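Local coordinates for isatin hydrolase (Ralstonia solanacearum, PDB 5NMP), which probably hydrolyses isatin by opening its ring amide, as a bacterial metal-dependent enzyme of the cyclase family that binds manganese, at residues Ala241-Ala246 against Val260-Glu265. Residues are numbered along the deposited sequence; the frame is centred on the assembly and turned at random.
Sequences AFILAA and VLALVE
Phe242 O takes the N-H of Leu263 in an almost straight bond in the carbonyl plane, with N and O 2.7 Å apart. The CA-H of Ala262 makes a weaker, bent contact with the same oxygen. Phe242 N returns a bond to Leu263 O, completing a hydrogen-bonded antiparallel pair. Leu244 and Leu261 make the second such pair. Leu244 N, 2.8 Å from Leu261 O, is tilted 24° from the carbonyl plane, and Leu261 N returns a bond to Leu244 O. Ile243 and Ala262 lie between them as a non-hydrogen-bonded pair, with CA atoms 4.6 Å apart. This alternation makes a regular antiparallel ladder.

Ile243 and Ala262 share one face of the sheet. Ile243 CG1 stands beside its own backbone N (chi1 -55°), and the chain then brings CD1 to 3.7 Å from Ala262 CB. Ile243 CG2 meets Val260 CG1 at 4.0 Å, the side chains crossing at a slant. Phe242, Leu244, Leu261 and Leu263 occupy the opposite face. Phe242 CB lies 4.1 Å from Leu263 CB, but the ring leads away, its CG anti to the backbone N (chi1 -163°), and packs on Val107 and Pro109 of the same chain. Leu244 CD1 sits loosely, 4.5 Å from Leu263 CD2.

Val260, at the end nearer the metal site, has its side chain about 8 Å from that of the manganese ligand His80. On the leucine-rich face, Phe242 packs on Leu18 and Leu244 on Val107, both of the second subunit. Within the mixed sheet, strand 239-244 runs between 107-114 and 261-264, and strand 24-27 flanks 261-264 on its other side.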
ATOM      1  N   ALA A 241     -16.001  -8.656  -6.121  1.00 52.04           N
ATOM      2  CA  ALA A 241     -15.058  -8.013  -5.215  1.00 52.74           C
ATOM      3  C   ALA A 241     -14.152  -7.050  -5.972  1.00 57.59           C
ATOM      4  O   ALA A 241     -13.886  -7.232  -7.160  1.00 64.80           O
ATOM      5  CB  ALA A 241     -14.232  -9.051  -4.480  1.00 41.44           C
ATOM      6  N   PHE A 242     -13.680  -6.025  -5.273  1.00 57.53           N
ATOM      7  CA  PHE A 242     -12.821  -5.011  -5.872  1.00 55.44           C
ATOM      8  C   PHE A 242     -11.513  -4.918  -5.090  1.00 52.75           C
ATOM      9  O   PHE A 242     -11.525  -4.765  -3.868  1.00 56.82           O
ATOM     10  CB  PHE A 242     -13.535  -3.659  -5.903  1.00 58.62           C
ATOM     11  CG  PHE A 242     -12.921  -2.672  -6.849  1.00 59.90           C
ATOM     12  CD1 PHE A 242     -13.282  -2.662  -8.184  1.00 58.94           C
ATOM     13  CD2 PHE A 242     -11.980  -1.756  -6.405  1.00 61.81           C
ATOM     14  CE1 PHE A 242     -12.717  -1.761  -9.059  1.00 64.44           C
ATOM     15  CE2 PHE A 242     -11.409  -0.851  -7.276  1.00 64.63           C
ATOM     16  CZ  PHE A 242     -11.779  -0.853  -8.605  1.00 67.07           C
ATOM     17  N   ILE A 243     -10.387  -5.015  -5.787  1.00 45.04           N
ATOM     18  CA  ILE A 243      -9.102  -5.116  -5.106  1.00 44.41           C
ATOM     19  C   ILE A 243      -8.303  -3.817  -5.094  1.00 50.22           C
ATOM     20  O   ILE A 243      -8.108  -3.179  -6.128  1.00 54.99           O
ATOM     21  CB  ILE A 243      -8.230  -6.212  -5.735  1.00 45.93           C
ATOM     22  CG1 ILE A 243      -8.980  -7.544  -5.750  1.00 46.16           C
ATOM     23  CG2 ILE A 243      -6.912  -6.344  -4.984  1.00 36.21           C
ATOM     24  CD1 ILE A 243      -9.448  -8.002  -4.390  1.00 37.32           C
ATOM     25  N   LEU A 244      -7.844  -3.433  -3.907  1.00 51.06           N
ATOM     26  CA  LEU A 244      -6.893  -2.339  -3.767  1.00 53.55           C
ATOM     27  C   LEU A 244      -5.501  -2.923  -3.556  1.00 53.97           C
ATOM     28  O   LEU A 244      -5.203  -3.465  -2.492  1.00 55.23           O
ATOM     29  CB  LEU A 244      -7.273  -1.422  -2.600  1.00 54.54           C
ATOM     30  CG  LEU A 244      -8.729  -0.950  -2.524  1.00 59.76           C
ATOM     31  CD1 LEU A 244      -8.942  -0.057  -1.312  1.00 62.72           C
ATOM     32  CD2 LEU A 244      -9.148  -0.233  -3.800  1.00 59.65           C
ATOM     33  N   ALA A 245      -4.653  -2.829  -4.576  1.00 53.07           N
ATOM     34  CA  ALA A 245      -3.308  -3.388  -4.491  1.00 51.17           C
ATOM     35  C   ALA A 245      -2.273  -2.430  -5.062  1.00 53.74           C
ATOM     36  O   ALA A 245      -1.876  -2.547  -6.220  1.00 58.75           O
ATOM     37  CB  ALA A 245      -3.243  -4.728  -5.210  1.00 45.91           C
ATOM     38  N   ALA A 246      -1.833  -1.486  -4.238  1.00 51.44           N
ATOM     39  CA  ALA A 246      -0.840  -0.504  -4.654  1.00 48.24           C
ATOM     40  C   ALA A 246       0.513  -0.774  -3.997  1.00 49.43           C
ATOM     41  O   ALA A 246       0.635  -0.740  -2.770  1.00 53.24           O
ATOM     42  CB  ALA A 246      -1.320   0.900  -4.328  1.00 44.65           C
ATOM     43  N   VAL A 260      -2.783  -5.538   0.628  1.00 49.60           N
ATOM     44  CA  VAL A 260      -3.854  -5.892  -0.298  1.00 49.08           C
ATOM     45  C   VAL A 260      -5.210  -5.877   0.397  1.00 46.61           C
ATOM     46  O   VAL A 260      -5.412  -6.565   1.399  1.00 46.87           O
ATOM     47  CB  VAL A 260      -3.630  -7.281  -0.924  1.00 49.14           C
ATOM     48  CG1 VAL A 260      -4.737  -7.596  -1.918  1.00 47.02           C
ATOM     49  CG2 VAL A 260      -2.269  -7.348  -1.597  1.00 47.96           C
ATOM     50  N   LEU A 261      -6.137  -5.092  -0.141  1.00 45.50           N
ATOM     51  CA  LEU A 261      -7.477  -4.982   0.423  1.00 49.70           C
ATOM     52  C   LEU A 261      -8.543  -5.343  -0.603  1.00 52.38           C
ATOM     53  O   LEU A 261      -8.363  -5.133  -1.801  1.00 55.68           O
ATOM     54  CB  LEU A 261      -7.730  -3.568   0.949  1.00 52.76           C
ATOM     55  CG  LEU A 261      -6.798  -3.034   2.036  1.00 54.58           C
ATOM     56  CD1 LEU A 261      -7.211  -1.627   2.431  1.00 55.88           C
ATOM     57  CD2 LEU A 261      -6.790  -3.959   3.244  1.00 55.06           C
ATOM     58  N   ALA A 262      -9.657  -5.878  -0.121  1.00 52.05           N
ATOM     59  CA  ALA A 262     -10.784  -6.204  -0.984  1.00 49.16           C
ATOM     60  C   ALA A 262     -12.045  -5.476  -0.530  1.00 52.78           C
ATOM     61  O   ALA A 262     -12.384  -5.484   0.654  1.00 56.03           O
ATOM     62  CB  ALA A 262     -11.017  -7.699  -1.003  1.00 46.85           C
ATOM     63  N   LEU A 263     -12.731  -4.834  -1.470  1.00 51.12           N
ATOM     64  CA  LEU A 263     -14.029  -4.238  -1.187  1.00 51.96           C
ATOM     65  C   LEU A 263     -15.124  -5.222  -1.584  1.00 58.13           C
ATOM     66  O   LEU A 263     -15.089  -5.796  -2.672  1.00 58.98           O
ATOM     67  CB  LEU A 263     -14.206  -2.911  -1.928  1.00 52.84           C
ATOM     68  CG  LEU A 263     -13.210  -1.778  -1.656  1.00 51.98           C
ATOM     69  CD1 LEU A 263     -13.677  -0.498  -2.328  1.00 52.95           C
ATOM     70  CD2 LEU A 263     -13.009  -1.555  -0.167  1.00 53.10           C
ATOM     71  N   VAL A 264     -16.086  -5.429  -0.691  1.00 58.07           N
ATOM     72  CA  VAL A 264     -17.156  -6.383  -0.942  1.00 56.08           C
ATOM     73  C   VAL A 264     -18.517  -5.730  -0.728  1.00 61.96           C
ATOM     74  O   VAL A 264     -18.753  -5.082   0.291  1.00 64.42           O
ATOM     75  CB  VAL A 264     -17.024  -7.625  -0.038  1.00 51.41           C
ATOM     76  CG1 VAL A 264     -18.186  -8.572  -0.262  1.00 50.90           C
ATOM     77  CG2 VAL A 264     -15.708  -8.331  -0.301  1.00 43.18           C
ATOM     78  N   GLU A 265     -19.407  -5.898  -1.699  1.00 65.77           N
ATOM     79  CA  GLU A 265     -20.730  -5.293  -1.644  1.00 71.87           C
ATOM     80  C   GLU A 265     -21.819  -6.347  -1.796  1.00 77.50           C
ATOM     81  O   GLU A 265     -22.287  -6.915  -0.810  1.00 83.25           O
ATOM     82  CB  GLU A 265     -20.872  -4.224  -2.729  1.00 77.75           C
ATOM     83  CG  GLU A 265     -22.206  -3.498  -2.722  1.00 85.78           C
ATOM     84  CD  GLU A 265     -22.296  -2.441  -3.806  1.00 91.41           C
ATOM     85  OE1 GLU A 265     -21.352  -2.340  -4.618  1.00 88.88           O
ATOM     86  OE2 GLU A 265     -23.310  -1.710  -3.843  1.00 96.32           O
TER